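Local coordinates for protein beta-xylanase (Caldicellulosiruptor kristjanssonii, PDB 7NWN) that probably binds plant cell-wall carbohydrate through a family 9 carbohydrate-binding module, within a xylanase that would cleave the xylan backbone, at residues P30-E35 with R132-T137; D38-V43 with K60-W65; D67-V72 with E147-L152; D92-F97 with D142-E147. All blocks are in the same frame, centred on the assembly; numbering follows the deposited sequence.

Following the chain from its N terminus, the loop 30-35 is the first partner met, and contact 1 closes only when strand 133-140 comes to lie beneath it. Contact 2 is nested inside that excursion: the short turn 38-43 folds back over strand 58-66. Contact 3 opens next, with strand 69-77, and closes on strand 143-151, so it crosses contact 1 and shares the calcium ion of Glu147 with it. Contact 4, nested inside contact 3, also crosses contact 1. Contacts 1 and 2 thus lay loops on the four-stranded sheet, contact 3 pairs its central strands, and contact 4 ties strand 93-99 of the second sheet to strand 143-151.

Contact 1. Residues P30-E35 with R132-T137; sequences PVIDGE and RFYTKT. With CA (calcium ion), chain R.
Ile32 lies over a face of the Tyr134 ring, the two side chains sliding past each other in opposite directions. Its CG2 branch makes a CH-pi contact, 4.2 Å from the ring centroid of Tyr134 and 18° off the normal, displaced toward the rim. With chi1 of Ile32 at -55° for CG1, CG2 falls anti to the backbone N, and this methyl comes 3.7 Å from CG of Lys136. The Lys136 chain bends at chi2 (-67°), and its CB packs 3.6 Å from Gly34 N, whose N-H is given to Glu147 OE1. Water 1 adds a polar bridge, donating to Ile32 O at 2.6 Å and joining Tyr134 OH at 2.8 Å.

Behind this shell the loop is shaped by calcium. Val31 O, Asp33 OD1 and Glu35 O each bind the ion at 2.3 Å, and Asp37 and Glu147 complete its protein ligands. Asp33 OD1 also accepts from Glu35 N at 2.8 Å, an Asx turn in which the donor comes from above the carboxylate plane. The chemistry suggests a division of labour: metal and turn probably fix the curve of the loop, while apolar contact and one water seat it on strand 133-140.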
# COMPACT_ATOMS: atom_id res chain seq x y z
N PRO A 30 9.71 -10.01 2.66
CA PRO A 30 10.75 -8.99 2.78
C PRO A 30 11.03 -8.51 4.21
O PRO A 30 10.22 -8.68 5.16
CB PRO A 30 10.24 -7.81 1.96
CG PRO A 30 8.74 -8.03 1.84
CD PRO A 30 8.45 -9.50 2.11
N VAL A 31 12.19 -7.87 4.33
CA VAL A 31 12.62 -7.26 5.58
C VAL A 31 12.15 -5.81 5.59
O VAL A 31 12.43 -5.07 4.64
CB VAL A 31 14.15 -7.39 5.68
CG1 VAL A 31 14.73 -6.61 6.88
CG2 VAL A 31 14.54 -8.89 5.75
N ILE A 32 11.50 -5.40 6.70
CA ILE A 32 10.93 -4.06 6.80
C ILE A 32 12.02 -3.12 7.31
O ILE A 32 12.35 -3.15 8.52
CB ILE A 32 9.66 -4.04 7.71
CG1 ILE A 32 8.59 -5.05 7.25
CG2 ILE A 32 9.08 -2.62 7.79
CD1 ILE A 32 8.13 -4.80 5.82
N ASP A 33 12.57 -2.28 6.41
CA ASP A 33 13.69 -1.42 6.81
C ASP A 33 13.82 -0.20 5.89
O ASP A 33 14.74 0.58 6.11
CB ASP A 33 15.03 -2.18 6.71
CG ASP A 33 15.27 -2.85 5.35
OD1 ASP A 33 14.48 -2.65 4.38
OD2 ASP A 33 16.27 -3.51 5.24
N GLY A 34 12.93 -0.05 4.88
CA GLY A 34 13.03 1.07 3.97
C GLY A 34 14.02 0.82 2.82
O GLY A 34 14.22 1.70 1.98
N GLU A 35 14.65 -0.37 2.80
CA GLU A 35 15.63 -0.72 1.75
C GLU A 35 14.98 -1.77 0.83
O GLU A 35 14.13 -2.56 1.27
CB GLU A 35 16.90 -1.31 2.38
CG GLU A 35 17.62 -0.37 3.37
CD GLU A 35 18.27 0.87 2.71
OE1 GLU A 35 18.61 0.83 1.51
OE2 GLU A 35 18.30 1.94 3.37
N ARG A 132 -1.65 -3.80 13.46
CA ARG A 132 -1.39 -4.71 12.36
C ARG A 132 -0.42 -4.09 11.35
O ARG A 132 0.05 -4.80 10.48
CB ARG A 132 -2.70 -5.02 11.63
CG ARG A 132 -3.72 -5.67 12.59
CD ARG A 132 -5.06 -5.82 11.89
NE ARG A 132 -4.97 -6.67 10.73
CZ ARG A 132 -6.00 -7.13 10.05
NH1 ARG A 132 -7.23 -6.83 10.45
NH2 ARG A 132 -5.82 -7.94 9.02
N PHE A 133 -0.15 -2.77 11.49
CA PHE A 133 0.52 -1.98 10.44
C PHE A 133 1.93 -1.65 10.92
O PHE A 133 2.13 -1.08 12.02
CB PHE A 133 -0.30 -0.71 10.17
CG PHE A 133 0.11 0.17 9.00
CD1 PHE A 133 0.35 -0.38 7.76
CD2 PHE A 133 0.06 1.56 9.12
CE1 PHE A 133 0.63 0.41 6.65
CE2 PHE A 133 0.33 2.37 8.01
CZ PHE A 133 0.65 1.80 6.79
N TYR A 134 2.92 -2.07 10.12
CA TYR A 134 4.29 -1.82 10.53
C TYR A 134 5.04 -1.25 9.32
O TYR A 134 5.01 -1.88 8.26
CB TYR A 134 4.93 -3.15 10.92
CG TYR A 134 6.37 -3.12 11.35
CD1 TYR A 134 6.94 -2.05 12.04
CD2 TYR A 134 7.18 -4.22 11.05
CE1 TYR A 134 8.27 -2.09 12.43
CE2 TYR A 134 8.52 -4.28 11.44
CZ TYR A 134 9.06 -3.21 12.13
OH TYR A 134 10.36 -3.29 12.52
N THR A 135 5.72 -0.10 9.52
CA THR A 135 6.23 0.63 8.35
C THR A 135 7.63 1.17 8.66
O THR A 135 7.95 1.46 9.81
CB THR A 135 5.33 1.81 7.95
OG1 THR A 135 5.33 2.73 9.04
CG2 THR A 135 3.90 1.40 7.62
N LYS A 136 8.39 1.40 7.58
CA LYS A 136 9.61 2.20 7.59
C LYS A 136 9.58 3.08 6.35
O LYS A 136 8.98 2.69 5.33
CB LYS A 136 10.81 1.26 7.48
CG LYS A 136 11.00 0.40 8.72
CD LYS A 136 11.38 1.17 9.94
CE LYS A 136 11.58 0.20 11.09
NZ LYS A 136 11.58 0.93 12.40
N THR A 137 10.24 4.24 6.42
CA THR A 137 10.32 5.09 5.25
C THR A 137 11.78 5.48 5.06
O THR A 137 12.59 5.33 5.96
CB THR A 137 9.46 6.37 5.36
OG1 THR A 137 9.96 7.15 6.44
CG2 THR A 137 7.99 6.07 5.56
CA CA R . 13.35 -4.01 2.86
O HOH W 1 11.91 -4.63 10.59
O HOH W 2 15.63 -4.88 3.02

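Contact 2. Residues D38-V43 with K60-W65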
# COMPACT_ATOMS: atom_id res chain seq x y z
N ASP A 38 16.62 -7.63 -2.34
CA ASP A 38 16.86 -8.35 -3.58
C ASP A 38 15.55 -8.97 -4.11
O ASP A 38 15.20 -8.82 -5.29
CB ASP A 38 17.92 -9.45 -3.31
CG ASP A 38 17.98 -10.53 -4.39
OD1 ASP A 38 18.02 -10.17 -5.55
OD2 ASP A 38 17.94 -11.77 -4.04
N ILE A 39 14.75 -9.58 -3.24
CA ILE A 39 13.55 -10.27 -3.71
C ILE A 39 12.49 -9.32 -4.31
O ILE A 39 11.66 -9.79 -5.10
CB ILE A 39 12.91 -11.16 -2.65
CG1 ILE A 39 12.40 -10.38 -1.42
CG2 ILE A 39 13.84 -12.34 -2.29
CD1 ILE A 39 11.60 -11.29 -0.45
N TRP A 40 12.49 -8.03 -3.92
CA TRP A 40 11.53 -7.11 -4.51
C TRP A 40 11.83 -6.93 -6.00
O TRP A 40 10.92 -6.64 -6.77
CB TRP A 40 11.55 -5.71 -3.87
CG TRP A 40 10.80 -5.57 -2.57
CD1 TRP A 40 11.38 -5.24 -1.38
CD2 TRP A 40 9.38 -5.68 -2.34
NE1 TRP A 40 10.43 -5.13 -0.41
CE2 TRP A 40 9.19 -5.38 -0.97
CE3 TRP A 40 8.27 -5.92 -3.16
CZ2 TRP A 40 7.92 -5.33 -0.39
CZ3 TRP A 40 7.01 -5.92 -2.59
CH2 TRP A 40 6.85 -5.65 -1.23
N ASN A 41 13.11 -7.06 -6.40
CA ASN A 41 13.48 -6.92 -7.81
C ASN A 41 12.88 -8.01 -8.71
O ASN A 41 12.84 -7.83 -9.92
CB ASN A 41 15.00 -6.75 -8.03
CG ASN A 41 15.54 -5.58 -7.21
OD1 ASN A 41 14.92 -4.53 -7.15
ND2 ASN A 41 16.68 -5.74 -6.57
N ASN A 42 12.35 -9.09 -8.13
CA ASN A 42 11.74 -10.18 -8.89
C ASN A 42 10.24 -9.97 -9.15
O ASN A 42 9.62 -10.85 -9.73
CB ASN A 42 11.93 -11.56 -8.23
CG ASN A 42 12.48 -12.54 -9.25
OD1 ASN A 42 13.48 -12.22 -9.88
ND2 ASN A 42 11.81 -13.66 -9.52
N VAL A 43 9.64 -8.86 -8.67
CA VAL A 43 8.23 -8.59 -8.93
C VAL A 43 8.14 -7.22 -9.62
O VAL A 43 9.09 -6.43 -9.60
CB VAL A 43 7.36 -8.66 -7.67
CG1 VAL A 43 7.64 -9.91 -6.84
CG2 VAL A 43 7.52 -7.44 -6.81
N LYS A 60 5.04 4.59 -7.72
CA LYS A 60 4.90 3.20 -8.11
C LYS A 60 4.87 2.37 -6.83
O LYS A 60 5.25 2.85 -5.76
CB LYS A 60 6.05 2.83 -9.05
CG LYS A 60 7.43 3.31 -8.60
CD LYS A 60 8.55 3.00 -9.60
CE LYS A 60 9.92 3.62 -9.34
NZ LYS A 60 10.89 3.27 -10.41
N PHE A 61 4.40 1.13 -6.94
CA PHE A 61 4.43 0.28 -5.77
C PHE A 61 4.47 -1.17 -6.23
O PHE A 61 4.04 -1.47 -7.35
CB PHE A 61 3.25 0.57 -4.84
CG PHE A 61 1.92 0.13 -5.40
CD1 PHE A 61 1.18 0.98 -6.23
CD2 PHE A 61 1.42 -1.14 -5.11
CE1 PHE A 61 -0.03 0.55 -6.77
CE2 PHE A 61 0.20 -1.56 -5.64
CZ PHE A 61 -0.53 -0.73 -6.48
N LYS A 62 4.99 -2.03 -5.33
CA LYS A 62 5.05 -3.47 -5.52
C LYS A 62 4.34 -4.11 -4.34
O LYS A 62 4.30 -3.50 -3.26
CB LYS A 62 6.51 -3.91 -5.56
CG LYS A 62 7.24 -3.46 -6.82
CD LYS A 62 8.69 -3.90 -6.90
CE LYS A 62 9.30 -3.59 -8.26
NZ LYS A 62 10.64 -4.16 -8.37
N LEU A 63 3.86 -5.33 -4.55
CA LEU A 63 3.12 -6.05 -3.55
C LEU A 63 3.76 -7.41 -3.42
O LEU A 63 4.29 -7.92 -4.42
CB LEU A 63 1.65 -6.23 -4.01
CG LEU A 63 0.78 -4.96 -4.02
CD1 LEU A 63 -0.69 -5.29 -4.37
CD2 LEU A 63 0.85 -4.24 -2.68
N MET A 64 3.63 -8.00 -2.23
CA MET A 64 4.14 -9.35 -1.99
C MET A 64 3.31 -9.89 -0.83
O MET A 64 2.79 -9.10 -0.04
CB MET A 64 5.63 -9.29 -1.64
CG MET A 64 6.38 -10.62 -1.77
SD MET A 64 8.19 -10.42 -1.71
CE MET A 64 8.49 -9.46 -3.18
N TRP A 65 3.13 -11.22 -0.73
CA TRP A 65 2.43 -11.78 0.42
C TRP A 65 3.19 -12.97 0.99
O TRP A 65 3.89 -13.66 0.27
CB TRP A 65 1.02 -12.23 0.02
CG TRP A 65 0.98 -13.45 -0.86
CD1 TRP A 65 1.23 -13.52 -2.20
CD2 TRP A 65 0.62 -14.79 -0.45
NE1 TRP A 65 1.05 -14.80 -2.67
CE2 TRP A 65 0.65 -15.59 -1.62
CE3 TRP A 65 0.26 -15.37 0.78
CZ2 TRP A 65 0.36 -16.97 -1.57
CZ3 TRP A 65 -0.08 -16.71 0.81
CH2 TRP A 65 0.02 -17.50 -0.34
O HOH W 3 12.65 -3.36 -6.69
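The turn 38-43 has helical backbone angles over its first four residues and lies across the extended strand 60-65, coming nearest at Val43 and Lys62, whose CA atoms are 6.9 Å apart. Lys62 runs out fully extended beyond CG (chi2 -179°), which carries its ammonium group to the carbonyls of the turn. There NZ donates to Trp40 O at 3.0 Å, from above the carbonyl plane, and more weakly to Val43 O. Val43 N reaches the same Trp40 O from the opposite face, so that oxygen is gripped from both sides. Water 3 accepts from Lys62 NZ at 2.7 Å and donates to Asn41 OD1. Lys62 also makes a cation-pi contact with Trp45. A leucine in place of Lys62 would probably leave Trp40 O and Val43 O without their ammonium partner and the turn less firmly held to the strand.

The apolar half centres on Met64. Its chain bends at chi3 (-64°), bringing CE to 3.5 Å from CE3 of Trp40, while SD stands farther off above the face of the six-membered ring in a Met-aromatic contact. Ile39 CD1 meets Met64 SD at 3.7 Å, and Val43 CG1 approaches Met64 CE at 3.8 Å.

Strand 58-66 is an outermost strand of the four-stranded antiparallel sheet. Trp40 also touches Tyr71 and Leu73 of adjoining strand 69-77 and donates through NE1 to Glu147 on strand 143-151.

Contact 3. Residues D67-V72 with E147-L152; sequences DNALYV and EARIAL. With CA (calcium ion), chain R; EDO (1,2-ethanediol), chain J.
Leu70 and Ile150 form a hydrogen-bonded antiparallel pair, Ile150 N reaching Leu70 O at 2.8 Å and Leu70 N returning to Ile150 O at 2.9 Å. Val72 and Ala148 repeat the exchange, while Leu152 N extends the ladder to Asn68 O. The pairs between them, Ala69 with Ala151 and Tyr71 with Arg149, are non-hydrogen-bonded and bring CA-H groups against carbonyl oxygens.

These are the two central strands of the four-stranded sheet, their axes 4.6 Å apart at closest approach, in a fold of the family 9 carbohydrate-binding type.

Among polar side chains, Arg149 and Tyr71 lie side by side. The arginine is extended from CG to NE, which sets NE 3.1 Å from Tyr71 OH with the hydroxyl in the guanidinium plane; ring and guanidinium are turned 61° apart. Asp66 also bonds to this hydroxyl. Water 4 accepts from Arg149 NH2 at 2.9 Å. A methionine in place of Arg149 would probably leave Tyr71 OH without this N-H donor. Both carboxylate oxygens of Glu147 hold the calcium ion, and Gly34 N bonds to OE1, Trp40 NE1 to OE2.

Van der Waals contacts complete the pairing. Ala69 CB sits over one guanidinium face, 3.5 Å from Arg149 NE, and Arg149 CG packs 3.4 Å from Tyr71 CE1. Leu152 CD1 comes 3.4 Å from Ala69 C, and Ile150 and Val72 also touch Ile96 of strand 93-99.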
# COMPACT_ATOMS: atom_id res chain seq x y z
N ASP A 67 2.56 -16.06 4.48
CA ASP A 67 1.52 -16.74 5.24
C ASP A 67 0.85 -15.80 6.23
O ASP A 67 -0.26 -16.12 6.61
CB ASP A 67 2.05 -17.96 6.00
CG ASP A 67 2.47 -19.08 5.05
OD1 ASP A 67 2.11 -19.03 3.84
OD2 ASP A 67 3.21 -19.94 5.50
N ASN A 68 1.55 -14.74 6.70
CA ASN A 68 1.04 -13.94 7.81
C ASN A 68 0.63 -12.51 7.42
O ASN A 68 0.10 -11.79 8.27
CB ASN A 68 2.08 -13.85 8.94
CG ASN A 68 2.53 -15.23 9.39
OD1 ASN A 68 1.69 -16.02 9.80
ND2 ASN A 68 3.83 -15.50 9.33
N ALA A 69 0.96 -12.06 6.20
CA ALA A 69 1.02 -10.62 5.94
C ALA A 69 0.96 -10.31 4.46
O ALA A 69 1.36 -11.11 3.60
CB ALA A 69 2.29 -10.01 6.51
N LEU A 70 0.51 -9.07 4.21
CA LEU A 70 0.68 -8.41 2.93
C LEU A 70 1.77 -7.34 3.08
O LEU A 70 1.77 -6.63 4.08
CB LEU A 70 -0.64 -7.78 2.48
CG LEU A 70 -0.62 -7.09 1.11
CD1 LEU A 70 -0.46 -8.06 -0.06
CD2 LEU A 70 -1.85 -6.24 0.90
N TYR A 71 2.55 -7.14 2.00
CA TYR A 71 3.70 -6.24 1.97
C TYR A 71 3.53 -5.24 0.84
O TYR A 71 3.13 -5.63 -0.27
CB TYR A 71 5.01 -7.02 1.75
CG TYR A 71 5.31 -7.94 2.92
CD1 TYR A 71 5.96 -7.47 4.05
CD2 TYR A 71 4.89 -9.27 2.90
CE1 TYR A 71 6.20 -8.29 5.14
CE2 TYR A 71 5.11 -10.11 3.98
CZ TYR A 71 5.81 -9.63 5.08
OH TYR A 71 6.00 -10.45 6.14
N VAL A 72 3.85 -3.97 1.13
CA VAL A 72 3.81 -2.93 0.11
C VAL A 72 5.17 -2.23 0.09
O VAL A 72 5.63 -1.83 1.14
CB VAL A 72 2.69 -1.90 0.39
CG1 VAL A 72 2.56 -0.90 -0.77
CG2 VAL A 72 1.33 -2.59 0.66
N GLU A 147 7.98 1.25 3.03
CA GLU A 147 7.92 -0.20 3.03
C GLU A 147 7.02 -0.61 4.19
O GLU A 147 7.30 -0.21 5.31
CB GLU A 147 9.32 -0.75 3.21
CG GLU A 147 9.40 -2.27 2.92
CD GLU A 147 10.83 -2.79 2.82
OE1 GLU A 147 11.72 -2.20 3.49
OE2 GLU A 147 11.07 -3.74 2.04
N ALA A 148 5.96 -1.37 3.90
CA ALA A 148 4.85 -1.57 4.84
C ALA A 148 4.50 -3.06 4.93
O ALA A 148 4.52 -3.78 3.92
CB ALA A 148 3.64 -0.76 4.39
N ARG A 149 4.12 -3.47 6.14
CA ARG A 149 3.60 -4.81 6.37
C ARG A 149 2.23 -4.66 7.03
O ARG A 149 2.10 -3.90 8.00
CB ARG A 149 4.56 -5.56 7.29
CG ARG A 149 4.14 -7.00 7.58
CD ARG A 149 5.06 -7.69 8.61
NE ARG A 149 4.84 -9.16 8.71
CZ ARG A 149 4.08 -9.67 9.68
NH1 ARG A 149 3.50 -8.87 10.58
NH2 ARG A 149 3.96 -10.98 9.78
N ILE A 150 1.23 -5.39 6.49
CA ILE A 150 -0.08 -5.52 7.13
C ILE A 150 -0.33 -7.00 7.51
O ILE A 150 -0.38 -7.84 6.64
CB ILE A 150 -1.16 -4.99 6.18
CG1 ILE A 150 -1.02 -3.49 5.93
CG2 ILE A 150 -2.53 -5.37 6.74
CD1 ILE A 150 -1.73 -3.03 4.68
N ALA A 151 -0.39 -7.28 8.81
CA ALA A 151 -0.66 -8.61 9.34
C ALA A 151 -2.10 -8.99 8.94
O ALA A 151 -3.02 -8.18 9.09
CB ALA A 151 -0.49 -8.50 10.84
N LEU A 152 -2.27 -10.16 8.31
CA LEU A 152 -3.55 -10.67 7.83
C LEU A 152 -4.19 -11.54 8.92
O LEU A 152 -3.48 -12.20 9.68
CB LEU A 152 -3.26 -11.49 6.58
CG LEU A 152 -2.77 -10.64 5.41
CD1 LEU A 152 -2.26 -11.51 4.25
CD2 LEU A 152 -3.91 -9.71 4.95
CA CA R . 13.35 -4.01 2.86
C1 EDO J . -1.56 -16.27 10.64
O1 EDO J . -1.78 -16.79 9.34
C2 EDO J . -2.55 -15.23 11.02
O2 EDO J . -3.75 -15.77 11.55
O HOH W 4 5.48 -12.87 8.22
O HOH W 5 -0.81 -12.38 10.74
O HOH W 2 15.63 -4.88 3.02

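Contact 4. Residues D92-F97 with D142-E147; sequences DSVEIF and DGYRVE. With CA (calcium ion), chain Q; CA (calcium ion), chain R.
Tyr144 OH holds water 6 at 2.6 Å, in the plane of its ring, and this water may link it to Asp92 OD1, a long 3.2 Å away. Both oxygens of Asp92 bind a calcium ion, OD1 and OD2 each at 2.6 Å, and OD2 accepts in addition from the backbone N of Asn82. Asp78, Val80 and Ala171 supply the other protein ligands, so the tentative bridge would lead from the tyrosine to a metal-bound carboxylate. With chi1 at 62°, its CG between backbone N and carbonyl carbon, the Tyr144 ring is placed so that its hydroxyl lies by the Asp92-Ser93 backbone, 3.3 Å from Ser93 N at an angle too poor for a hydrogen bond.

The two strands belong to different sheets, their axes 8.9 Å apart at closest approach and 28° from parallel: a face-to-face packing of a beta-sandwich, where the sheets meet through side chains rather than through backbone hydrogen bonds. Val94 meets two partners in it. Its CG2 branch packs 3.9 Å from Val146 CG2, while CG1 approaches Tyr144 OH at 3.9 Å; in both pairs the side chains slide past each other in opposite directions. Within its own strand, Val146 CG2 lies at the edge of the Tyr144 ring, in its plane. Val117 of strand 112-118 touches both valines.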
# COMPACT_ATOMS: atom_id res chain seq x y z
N ASP A 92 2.15 14.89 2.69
CA ASP A 92 2.63 13.95 1.68
C ASP A 92 2.70 12.56 2.34
O ASP A 92 3.38 12.40 3.33
CB ASP A 92 4.03 14.35 1.24
CG ASP A 92 4.04 15.47 0.20
OD1 ASP A 92 3.33 15.36 -0.82
OD2 ASP A 92 4.73 16.44 0.42
N SER A 93 1.95 11.60 1.80
CA SER A 93 1.64 10.37 2.51
C SER A 93 1.14 9.37 1.49
O SER A 93 0.80 9.75 0.36
CB SER A 93 0.64 10.62 3.65
OG SER A 93 -0.54 11.19 3.15
N VAL A 94 1.19 8.08 1.85
CA VAL A 94 0.56 7.07 1.03
C VAL A 94 -0.54 6.39 1.86
O VAL A 94 -0.44 6.34 3.07
CB VAL A 94 1.56 6.03 0.46
CG1 VAL A 94 2.71 6.66 -0.32
CG2 VAL A 94 2.06 5.09 1.51
N GLU A 95 -1.59 5.89 1.21
CA GLU A 95 -2.66 5.21 1.93
C GLU A 95 -2.88 3.85 1.27
O GLU A 95 -2.74 3.71 0.05
CB GLU A 95 -3.96 5.99 1.75
CG GLU A 95 -3.91 7.39 2.37
CD GLU A 95 -5.19 8.17 2.34
OE1 GLU A 95 -6.24 7.61 1.93
OE2 GLU A 95 -5.16 9.35 2.73
N ILE A 96 -3.18 2.86 2.13
CA ILE A 96 -3.37 1.48 1.72
C ILE A 96 -4.74 1.08 2.26
O ILE A 96 -5.01 1.30 3.42
CB ILE A 96 -2.23 0.57 2.27
CG1 ILE A 96 -0.89 0.99 1.63
CG2 ILE A 96 -2.49 -0.92 1.97
CD1 ILE A 96 0.29 0.59 2.50
N PHE A 97 -5.56 0.50 1.38
CA PHE A 97 -6.89 0.03 1.71
C PHE A 97 -6.93 -1.47 1.45
O PHE A 97 -6.41 -1.91 0.43
CB PHE A 97 -7.88 0.70 0.74
CG PHE A 97 -7.86 2.23 0.67
CD1 PHE A 97 -6.86 2.90 -0.03
CD2 PHE A 97 -8.88 2.97 1.25
CE1 PHE A 97 -6.89 4.28 -0.17
CE2 PHE A 97 -8.93 4.36 1.12
CZ PHE A 97 -7.93 5.01 0.41
N ASP A 142 14.79 13.72 -4.35
CA ASP A 142 13.52 13.85 -5.08
C ASP A 142 12.37 12.94 -4.64
O ASP A 142 11.43 12.76 -5.41
CB ASP A 142 13.72 13.74 -6.59
CG ASP A 142 14.78 14.73 -7.09
OD1 ASP A 142 14.70 15.96 -6.74
OD2 ASP A 142 15.71 14.25 -7.77
N GLY A 143 12.38 12.38 -3.43
CA GLY A 143 11.17 11.66 -3.07
C GLY A 143 11.35 10.86 -1.79
O GLY A 143 12.14 11.23 -0.91
N TYR A 144 10.63 9.73 -1.73
CA TYR A 144 10.69 8.95 -0.50
C TYR A 144 10.21 7.56 -0.86
O TYR A 144 9.62 7.36 -1.92
CB TYR A 144 9.86 9.59 0.64
CG TYR A 144 8.37 9.72 0.41
CD1 TYR A 144 7.83 10.83 -0.26
CD2 TYR A 144 7.46 8.79 0.94
CE1 TYR A 144 6.46 11.00 -0.46
CE2 TYR A 144 6.08 8.97 0.78
CZ TYR A 144 5.58 10.06 0.07
OH TYR A 144 4.23 10.22 -0.10
N ARG A 145 10.49 6.61 0.05
CA ARG A 145 10.07 5.24 -0.13
C ARG A 145 9.31 4.86 1.15
O ARG A 145 9.71 5.31 2.22
CB ARG A 145 11.32 4.37 -0.25
CG ARG A 145 11.02 2.89 -0.36
CD ARG A 145 12.30 2.06 -0.51
NE ARG A 145 13.00 2.38 -1.75
CZ ARG A 145 14.29 2.68 -1.80
NH1 ARG A 145 15.02 2.63 -0.68
NH2 ARG A 145 14.81 3.02 -2.98
N VAL A 146 8.26 4.02 1.00
CA VAL A 146 7.51 3.45 2.11
C VAL A 146 7.64 1.95 1.94
O VAL A 146 7.52 1.47 0.82
CB VAL A 146 6.03 3.86 2.07
CG1 VAL A 146 5.22 3.11 3.13
CG2 VAL A 146 5.92 5.40 2.25
N GLU A 147 7.98 1.25 3.03
CA GLU A 147 7.92 -0.20 3.03
C GLU A 147 7.02 -0.61 4.19
O GLU A 147 7.30 -0.21 5.31
CB GLU A 147 9.32 -0.75 3.21
CG GLU A 147 9.40 -2.27 2.92
CD GLU A 147 10.83 -2.79 2.82
OE1 GLU A 147 11.72 -2.20 3.49
OE2 GLU A 147 11.07 -3.74 2.04
CA CA Q . 4.72 17.12 -2.06
CA CA R . 13.35 -4.01 2.86
O HOH W 6 3.45 12.25 -1.55
O HOH W 7 4.77 18.74 -4.09
O HOH W 2 15.63 -4.88 3.02